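Local coordinates for protein monoacylglycerol lipase (Palaeococcus ferrophilus, PDB 6QE2) that hydrolyses monoacylglycerols to a free fatty acid and glycerol, as an archaeal lipase of the alpha/beta-hydrolase superfamily, at residues A[29-34]-A[244-249]; A[150-153]-A[157-160]; A[199-204]-A[210-215]. One frame throughout, in Å; residues are numbered along the deposited sequence.

Interaction 1. Residues A[29-34]-A[244-249]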
loop_
_atom_site.group_PDB
_atom_site.type_symbol
_atom_site.label_atom_id
_atom_site.label_comp_id
_atom_site.label_asym_id
_atom_site.label_seq_id
_atom_site.Cartn_x
_atom_site.Cartn_y
_atom_site.Cartn_z
ATOM N N TYR A 29 10.155 -6.240 1.100
ATOM C CA TYR A 29 9.697 -6.596 -0.237
ATOM C C TYR A 29 10.830 -7.118 -1.116
ATOM O O TYR A 29 10.755 -7.035 -2.344
ATOM C CB TYR A 29 9.016 -5.397 -0.891
ATOM C CG TYR A 29 7.727 -5.048 -0.194
ATOM C CD1 TYR A 29 7.717 -4.206 0.911
ATOM C CD2 TYR A 29 6.527 -5.589 -0.622
ATOM C CE1 TYR A 29 6.527 -3.904 1.564
ATOM C CE2 TYR A 29 5.340 -5.288 0.019
ATOM C CZ TYR A 29 5.348 -4.445 1.109
ATOM O OH TYR A 29 4.153 -4.157 1.742
ATOM N N GLY A 30 11.874 -7.670 -0.496
ATOM C CA GLY A 30 13.028 -8.129 -1.257
ATOM C C GLY A 30 12.679 -9.165 -2.308
ATOM O O GLY A 30 13.250 -9.170 -3.403
ATOM N N LYS A 31 11.765 -10.081 -1.981
ATOM C CA LYS A 31 11.393 -11.125 -2.931
ATOM C C LYS A 31 10.720 -10.537 -4.166
ATOM O O LYS A 31 11.076 -10.874 -5.302
ATOM C CB LYS A 31 10.485 -12.151 -2.250
ATOM C CG LYS A 31 10.069 -13.319 -3.136
ATOM C CD LYS A 31 11.265 -14.196 -3.478
ATOM C CE LYS A 31 10.832 -15.498 -4.136
ATOM N NZ LYS A 31 11.971 -16.452 -4.249
ATOM N N LEU A 32 9.747 -9.641 -3.967
ATOM C CA LEU A 32 9.048 -9.052 -5.108
ATOM C C LEU A 32 9.981 -8.182 -5.939
ATOM O O LEU A 32 9.902 -8.183 -7.175
ATOM C CB LEU A 32 7.841 -8.240 -4.631
ATOM C CG LEU A 32 7.080 -7.459 -5.708
ATOM C CD1 LEU A 32 6.444 -8.384 -6.747
ATOM C CD2 LEU A 32 6.014 -6.578 -5.057
ATOM N N ILE A 33 10.853 -7.413 -5.283
ATOM C CA ILE A 33 11.803 -6.574 -6.008
ATOM C C ILE A 33 12.697 -7.438 -6.886
ATOM O O ILE A 33 12.935 -7.126 -8.059
ATOM C CB ILE A 33 12.635 -5.729 -5.026
ATOM C CG1 ILE A 33 11.754 -4.683 -4.341
ATOM C CG2 ILE A 33 13.804 -5.057 -5.745
ATOM C CD1 ILE A 33 12.407 -4.060 -3.122
ATOM N N GLU A 34 13.193 -8.546 -6.330
ATOM C CA GLU A 34 14.065 -9.438 -7.087
ATOM C C GLU A 34 13.342 -10.016 -8.298
ATOM O O GLU A 34 13.903 -10.069 -9.400
ATOM C CB GLU A 34 14.564 -10.558 -6.171
ATOM C CG GLU A 34 15.492 -11.576 -6.821
ATOM C CD GLU A 34 16.083 -12.549 -5.811
ATOM O OE1 GLU A 34 15.384 -13.506 -5.409
ATOM O OE2 GLU A 34 17.245 -12.345 -5.402
ATOM N N GLU A 244 2.047 -17.737 -5.928
ATOM C CA GLU A 244 1.056 -17.360 -6.928
ATOM C C GLU A 244 0.786 -15.862 -6.912
ATOM O O GLU A 244 0.590 -15.245 -7.955
ATOM C CB GLU A 244 -0.241 -18.146 -6.728
ATOM C CG GLU A 244 -1.213 -18.053 -7.895
ATOM C CD GLU A 244 -2.182 -19.220 -7.938
ATOM O OE1 GLU A 244 -1.888 -20.258 -7.309
ATOM O OE2 GLU A 244 -3.234 -19.107 -8.601
ATOM N N PHE A 245 0.758 -15.295 -5.713
ATOM C CA PHE A 245 0.510 -13.874 -5.539
ATOM C C PHE A 245 1.611 -13.077 -6.225
ATOM O O PHE A 245 1.337 -12.116 -6.935
ATOM C CB PHE A 245 0.467 -13.570 -4.039
ATOM C CG PHE A 245 0.429 -12.111 -3.698
ATOM C CD1 PHE A 245 -0.739 -11.382 -3.835
ATOM C CD2 PHE A 245 1.551 -11.479 -3.196
ATOM C CE1 PHE A 245 -0.778 -10.043 -3.502
ATOM C CE2 PHE A 245 1.520 -10.140 -2.861
ATOM C CZ PHE A 245 0.352 -9.422 -3.015
ATOM N N HIS A 246 2.854 -13.498 -6.032
ATOM C CA HIS A 246 3.982 -12.826 -6.662
ATOM C C HIS A 246 3.926 -12.960 -8.179
ATOM O O HIS A 246 4.197 -12.011 -8.908
ATOM C CB HIS A 246 5.306 -13.371 -6.129
ATOM C CG HIS A 246 5.705 -12.797 -4.805
ATOM N ND1 HIS A 246 5.448 -13.430 -3.610
ATOM C CD2 HIS A 246 6.344 -11.647 -4.491
ATOM C CE1 HIS A 246 5.911 -12.695 -2.616
ATOM N NE2 HIS A 246 6.460 -11.607 -3.123
ATOM N N ARG A 247 3.567 -14.152 -8.643
ATOM C CA ARG A 247 3.481 -14.431 -10.071
ATOM C C ARG A 247 2.420 -13.596 -10.781
ATOM O O ARG A 247 2.643 -13.120 -11.889
ATOM C CB ARG A 247 3.248 -15.922 -10.320
ATOM C CG ARG A 247 3.083 -16.284 -11.786
ATOM C CD ARG A 247 3.367 -17.756 -12.041
ATOM N NE ARG A 247 2.697 -18.626 -11.081
ATOM C CZ ARG A 247 3.306 -19.228 -10.063
ATOM N NH1 ARG A 247 4.609 -19.061 -9.872
ATOM N NH2 ARG A 247 2.615 -20.001 -9.238
ATOM N N ALA A 248 1.268 -13.420 -10.143
ATOM C CA ALA A 248 0.190 -12.640 -10.736
ATOM C C ALA A 248 0.593 -11.194 -10.915
ATOM O O ALA A 248 0.269 -10.576 -11.895
ATOM C CB ALA A 248 -1.059 -12.715 -9.884
ATOM N N ILE A 249 1.283 -10.656 -9.930
ATOM C CA ILE A 249 1.719 -9.284 -10.005
ATOM C C ILE A 249 2.685 -9.107 -11.168
ATOM O O ILE A 249 2.504 -8.251 -12.002
ATOM C CB ILE A 249 2.382 -8.859 -8.691
ATOM C CG1 ILE A 249 1.320 -8.709 -7.613
ATOM C CG2 ILE A 249 3.137 -7.561 -8.860
ATOM C CD1 ILE A 249 1.846 -8.894 -6.218
HETATM O O HOH W 1 7.991 -9.692 -1.525
#
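His246 reaches from helix 242-256 to the first turn of helix 30-38 and takes part in two of the three side-chain meetings, a worked example of one flat side chain bridging two helices. Its CB points toward the other helix, and with CG turned away from the carbonyl carbon (chi1 -80°) the imidazole is carried across the gap. Beyond CG the ring divides. ND1 turns back to its own helix and bonds to the carbonyl oxygen of Gly242, one turn earlier. CD2 meets Leu32 CB at 3.7 Å, and this methylene lies near the ring plane, at the edge. At the tip, NE2 bonds to a water 2.9 Å away in the ring plane; the same water accepts from Leu32 N at 3.0 Å, joining the imidazole to the backbone of the other helix. Lys31 CG lies over one face, offset toward the rim, in a CH-pi contact 4.2 Å from the ring centroid. With an alanine here, the water would probably lose its imidazole partner and Lys31 CG the ring face it lies over, and a gap would open beside Leu32. Deeper in, Leu32 CD1 packs against Ile249 CG2 at 4.0 Å. The helical segments 30-34 and 244-249 run at 38°, their axes 10.6 Å apart at closest approach, and both Leu32 and Ile249 rest on Phe84 of strand 82-86, while Ile249 also touches Leu198 of strand 195-200.

Interaction 2. Residues A[150-153]-A[157-160]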
loop_
_atom_site.group_PDB
_atom_site.type_symbol
_atom_site.label_atom_id
_atom_site.label_comp_id
_atom_site.label_asym_id
_atom_site.label_seq_id
_atom_site.Cartn_x
_atom_site.Cartn_y
_atom_site.Cartn_z
ATOM N N SER A 150 -0.763 -12.854 8.647
ATOM C CA SER A 150 -0.392 -13.926 7.737
ATOM C C SER A 150 -0.686 -15.277 8.367
ATOM O O SER A 150 -0.532 -15.452 9.578
ATOM C CB SER A 150 1.096 -13.843 7.372
ATOM O OG SER A 150 1.494 -14.964 6.599
ATOM N N ARG A 151 -1.104 -16.227 7.529
ATOM C CA ARG A 151 -1.219 -17.616 7.953
ATOM C C ARG A 151 0.138 -18.281 8.163
ATOM O O ARG A 151 0.183 -19.406 8.673
ATOM C CB ARG A 151 -2.041 -18.397 6.929
ATOM C CG ARG A 151 -3.479 -17.922 6.835
ATOM C CD ARG A 151 -4.349 -18.912 6.087
ATOM N NE ARG A 151 -3.966 -19.042 4.685
ATOM C CZ ARG A 151 -4.592 -19.827 3.817
ATOM N NH1 ARG A 151 -5.638 -20.556 4.209
ATOM N NH2 ARG A 151 -4.179 -19.885 2.557
ATOM N N ASN A 152 1.232 -17.621 7.779
ATOM C CA ASN A 152 2.577 -18.147 7.983
ATOM C C ASN A 152 3.082 -17.690 9.345
ATOM O O ASN A 152 3.361 -16.495 9.519
ATOM C CB ASN A 152 3.504 -17.659 6.873
ATOM C CG ASN A 152 4.924 -18.204 6.983
ATOM O OD1 ASN A 152 5.357 -18.687 8.028
ATOM N ND2 ASN A 152 5.659 -18.123 5.880
ATOM N N PRO A 153 3.192 -18.591 10.305
ATOM C CA PRO A 153 3.633 -18.192 11.641
ATOM C C PRO A 153 5.037 -17.593 11.664
ATOM O O PRO A 153 5.304 -16.721 12.474
ATOM C CB PRO A 153 3.563 -19.493 12.437
ATOM C CG PRO A 153 3.640 -20.568 11.414
ATOM C CD PRO A 153 2.939 -20.034 10.211
ATOM N N LYS A 157 6.271 -13.914 13.073
ATOM C CA LYS A 157 7.381 -13.789 13.997
ATOM C C LYS A 157 8.419 -12.796 13.482
ATOM O O LYS A 157 8.938 -11.993 14.235
ATOM C CB LYS A 157 8.013 -15.156 14.233
ATOM C CG LYS A 157 9.297 -15.127 15.027
ATOM C CD LYS A 157 9.716 -16.540 15.383
ATOM C CE LYS A 157 11.217 -16.631 15.534
ATOM N NZ LYS A 157 11.637 -16.120 16.864
ATOM N N ARG A 158 8.713 -12.858 12.192
ATOM C CA ARG A 158 9.678 -11.947 11.602
ATOM C C ARG A 158 9.217 -10.499 11.736
ATOM O O ARG A 158 10.003 -9.621 12.043
ATOM C CB ARG A 158 9.900 -12.282 10.132
ATOM C CG ARG A 158 10.809 -13.467 9.909
ATOM C CD ARG A 158 11.364 -13.481 8.503
ATOM N NE ARG A 158 10.382 -13.924 7.531
ATOM C CZ ARG A 158 10.025 -15.188 7.359
ATOM N NH1 ARG A 158 10.567 -16.138 8.101
ATOM N NH2 ARG A 158 9.124 -15.502 6.443
ATOM N N TYR A 159 7.936 -10.267 11.501
ATOM C CA TYR A 159 7.357 -8.935 11.590
ATOM C C TYR A 159 7.516 -8.395 12.989
ATOM O O TYR A 159 7.908 -7.259 13.190
ATOM C CB TYR A 159 5.880 -9.003 11.233
ATOM C CG TYR A 159 5.136 -7.689 11.214
ATOM C CD1 TYR A 159 5.079 -6.920 10.070
ATOM C CD2 TYR A 159 4.459 -7.242 12.329
ATOM C CE1 TYR A 159 4.382 -5.733 10.040
ATOM C CE2 TYR A 159 3.758 -6.058 12.308
ATOM C CZ TYR A 159 3.723 -5.306 11.158
ATOM O OH TYR A 159 3.031 -4.127 11.136
ATOM N N ILE A 160 7.214 -9.239 13.962
ATOM C CA ILE A 160 7.310 -8.860 15.356
ATOM C C ILE A 160 8.731 -8.546 15.774
ATOM O O ILE A 160 8.963 -7.641 16.550
ATOM C CB ILE A 160 6.768 -9.980 16.256
ATOM C CG1 ILE A 160 5.250 -10.034 16.154
ATOM C CG2 ILE A 160 7.193 -9.762 17.692
ATOM C CD1 ILE A 160 4.679 -11.386 16.496
HETATM O O HOH W 2 8.790 -18.336 6.256
#
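Lys157 N donates to Pro153 O at 3.0 Å, with an N-H...O angle of 158°, and this i to i+4 bond is the close part of the contact. It belongs to the first turn of helix 153-161, where Pro153, lacking an N-H to donate, is well suited to the opening position. Lys157 CB lies beside the same carbonyl, 3.6 Å from Pro153 O. From there, with CG anti to the backbone N (chi1 172°), the lysine chain heads away from the loop, and its NZ forms a salt bridge with Glu161, one turn further on.

The other half is looser and is bridged by solvent. Asn152 ND2 and Arg158 NH2 stand 4.4 Å apart, and a water accepts from both, at 3.2 Å from Asn152 ND2 and 2.9 Å from Arg158 NH2. That water lies at the edge of the guanidinium, in its plane. Two donors that cannot bond to each other are thus joined by a shared acceptor, and both are also held by Glu237: its carboxylate pairs with Arg158 NH2 and its backbone oxygen accepts from Asn152 ND2.

Asn152 is the N-cap, its OD1 accepting from the backbone N of Asp154. Two residues earlier, Ser150 OG accepts from Asn152 N at 2.9 Å, forming an ST turn that leads the chain into the cap. The contact lies at the surface, where the loop after strand 139-141 enters helix 153-161; on that helix Tyr159 packs among Leu144, Leu149, Val165 and Arg28.

Interaction 3. Residues A[199-204]-A[210-215]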
loop_
_atom_site.group_PDB
_atom_site.type_symbol
_atom_site.label_atom_id
_atom_site.label_comp_id
_atom_site.label_asym_id
_atom_site.label_seq_id
_atom_site.Cartn_x
_atom_site.Cartn_y
_atom_site.Cartn_z
ATOM N N VAL A 199 -6.627 -9.369 -3.076
ATOM C CA VAL A 199 -7.137 -9.469 -1.714
ATOM C C VAL A 199 -7.130 -10.917 -1.240
ATOM O O VAL A 199 -7.261 -11.854 -2.033
ATOM C CB VAL A 199 -8.564 -8.884 -1.589
ATOM C CG1 VAL A 199 -8.557 -7.398 -1.903
ATOM C CG2 VAL A 199 -9.522 -9.622 -2.513
ATOM N N GLY A 200 -6.947 -11.089 0.066
ATOM C CA GLY A 200 -7.169 -12.371 0.723
ATOM C C GLY A 200 -8.560 -12.403 1.329
ATOM O O GLY A 200 -8.987 -11.445 1.973
ATOM N N THR A 201 -9.269 -13.526 1.128
ATOM C CA THR A 201 -10.673 -13.562 1.523
ATOM C C THR A 201 -10.870 -13.568 3.032
ATOM O O THR A 201 -11.951 -13.199 3.500
ATOM C CB THR A 201 -11.385 -14.789 0.937
ATOM O OG1 THR A 201 -10.806 -15.984 1.475
ATOM C CG2 THR A 201 -11.286 -14.807 -0.579
ATOM N N ALA A 202 -9.858 -13.961 3.804
ATOM C CA ALA A 202 -9.972 -14.014 5.255
ATOM C C ALA A 202 -9.351 -12.801 5.928
ATOM O O ALA A 202 -9.172 -12.801 7.152
ATOM C CB ALA A 202 -9.327 -15.295 5.786
ATOM N N ASP A 203 -9.042 -11.763 5.156
ATOM C CA ASP A 203 -8.435 -10.548 5.679
ATOM C C ASP A 203 -9.464 -9.759 6.487
ATOM O O ASP A 203 -10.497 -9.350 5.950
ATOM C CB ASP A 203 -7.912 -9.727 4.500
ATOM C CG ASP A 203 -7.137 -8.492 4.910
ATOM O OD1 ASP A 203 -7.052 -8.169 6.113
ATOM O OD2 ASP A 203 -6.598 -7.839 3.992
ATOM N N ILE A 204 -9.203 -9.568 7.779
ATOM C CA ILE A 204 -10.031 -8.688 8.601
ATOM C C ILE A 204 -9.342 -7.373 8.934
ATOM O O ILE A 204 -9.977 -6.494 9.539
ATOM C CB ILE A 204 -10.526 -9.387 9.886
ATOM C CG1 ILE A 204 -9.375 -9.965 10.700
ATOM C CG2 ILE A 204 -11.518 -10.489 9.538
ATOM C CD1 ILE A 204 -9.869 -10.776 11.886
ATOM N N GLY A 210 -14.109 -4.026 0.594
ATOM C CA GLY A 210 -13.733 -2.684 0.215
ATOM C C GLY A 210 -13.196 -2.680 -1.209
ATOM O O GLY A 210 -13.542 -1.821 -1.982
ATOM N N SER A 211 -12.345 -3.639 -1.543
ATOM C CA SER A 211 -11.824 -3.776 -2.903
ATOM C C SER A 211 -12.916 -4.173 -3.899
ATOM O O SER A 211 -12.943 -3.713 -5.025
ATOM C CB SER A 211 -10.653 -4.751 -2.960
ATOM O OG SER A 211 -9.476 -4.138 -2.517
ATOM N N ARG A 212 -13.811 -5.049 -3.470
ATOM C CA ARG A 212 -14.899 -5.468 -4.332
ATOM C C ARG A 212 -15.777 -4.277 -4.682
ATOM O O ARG A 212 -16.212 -4.163 -5.801
ATOM C CB ARG A 212 -15.718 -6.595 -3.704
ATOM C CG ARG A 212 -14.915 -7.826 -3.336
ATOM C CD ARG A 212 -15.797 -8.998 -2.930
ATOM N NE ARG A 212 -15.015 -10.113 -2.414
ATOM C CZ ARG A 212 -14.954 -10.450 -1.136
ATOM N NH1 ARG A 212 -15.646 -9.776 -0.243
ATOM N NH2 ARG A 212 -14.211 -11.468 -0.751
ATOM N N ARG A 213 -16.064 -3.406 -3.720
ATOM C CA ARG A 213 -16.854 -2.221 -4.020
ATOM C C ARG A 213 -16.117 -1.292 -4.968
ATOM O O ARG A 213 -16.686 -0.759 -5.887
ATOM C CB ARG A 213 -17.226 -1.442 -2.769
ATOM C CG ARG A 213 -18.100 -2.174 -1.784
ATOM C CD ARG A 213 -19.461 -2.527 -2.349
ATOM N NE ARG A 213 -19.473 -3.903 -2.805
ATOM C CZ ARG A 213 -19.744 -4.270 -4.046
ATOM N NH1 ARG A 213 -19.706 -5.552 -4.375
ATOM N NH2 ARG A 213 -20.066 -3.358 -4.945
ATOM N N LEU A 214 -14.822 -1.126 -4.743
ATOM C CA LEU A 214 -14.019 -0.257 -5.582
ATOM C C LEU A 214 -13.989 -0.755 -7.019
ATOM O O LEU A 214 -14.092 0.022 -7.943
ATOM C CB LEU A 214 -12.593 -0.125 -5.061
ATOM C CG LEU A 214 -11.742 0.820 -5.906
ATOM C CD1 LEU A 214 -12.225 2.244 -5.759
ATOM C CD2 LEU A 214 -10.280 0.722 -5.543
ATOM N N PHE A 215 -13.901 -2.064 -7.195
ATOM C CA PHE A 215 -13.846 -2.643 -8.516
ATOM C C PHE A 215 -15.099 -2.268 -9.302
ATOM O O PHE A 215 -15.019 -1.871 -10.445
ATOM C CB PHE A 215 -13.741 -4.154 -8.382
ATOM C CG PHE A 215 -13.676 -4.876 -9.686
ATOM C CD1 PHE A 215 -12.481 -5.012 -10.348
ATOM C CD2 PHE A 215 -14.808 -5.426 -10.243
ATOM C CE1 PHE A 215 -12.415 -5.682 -11.540
ATOM C CE2 PHE A 215 -14.747 -6.100 -11.439
ATOM C CZ PHE A 215 -13.547 -6.225 -12.088
HETATM O O HOH W 3 -14.284 -12.520 2.092
#
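This is a strand-to-helix contact, small and without a direct hydrogen bond, at the C-terminal end of strand 195-200, where helix 209-217 packs beside the strand it follows. Its buried part is the meeting of Val199 and Ser211. Both side chains leave the backbone toward the opposing segment, and Val199 CG1 lies 3.4 Å from Ser211 OG and 3.5 Å from Ser211 CB. The hydroxyl is swung away from its own carbonyl carbon (chi1 -79°), which sets OG against the valine methyl. Ser211 also touches Pro112 and Leu114 in a loop and Ile225 on strand 223-228, among largely apolar neighbours.

The unit is a beta-alpha-beta crossover: strand 195-200, helix 209-217 and the parallel strand 223-228, the outermost at this side of the alpha/beta-hydrolase sheet. Between strand and helix the chain makes a type I turn from Gly200 to Asp203, closed by Asp203 N on Gly200 O. Asp203 probably serves as the acid of a Ser-His-Asp triad with Ser87 and His233; its OD2 is hydrogen-bonded to His233 ND1 and to Thr206 OG1.

Toward the outer side the contact becomes polar and partly solvent-mediated. Arg212 extends, nearly straight at chi2 and chi3, to bring its guanidinium near Thr201, whose CG2 stands at the edge of the group, 4.4 Å from Arg212 NH2. A water in the guanidinium plane accepts from Arg212 NH2 at 3.0 Å and donates to Thr201 O at 2.8 Å. Carboxylates hold the remaining nitrogens: Glu227 of strand 223-228 pairs with NE and Glu209 with NH1, while Thr201 OG1 bonds to Gly230 N.

In the fold
The three contacts form a series from buried to exposed. Interaction 1 is the most buried, joining helices far apart in sequence over the central sheet through apolar side chains, a lysine methylene and one imidazole. Interaction 3 is intermediate: an apolar strand-to-helix pairing inside, an arginine and its carboxylates outside. Interaction 2 lies at the surface and is local, a helix start governed by backbone bonding and capping. Interactions 1 and 3 share strand 195-200, which supports the first and supplies a partner to the third, whereas interaction 2 is confined to helix 153-161 and the loop before it. Each contact has one bridging water of its own, linking a side-chain nitrogen to a backbone N-H, an amide nitrogen and a backbone oxygen in turn.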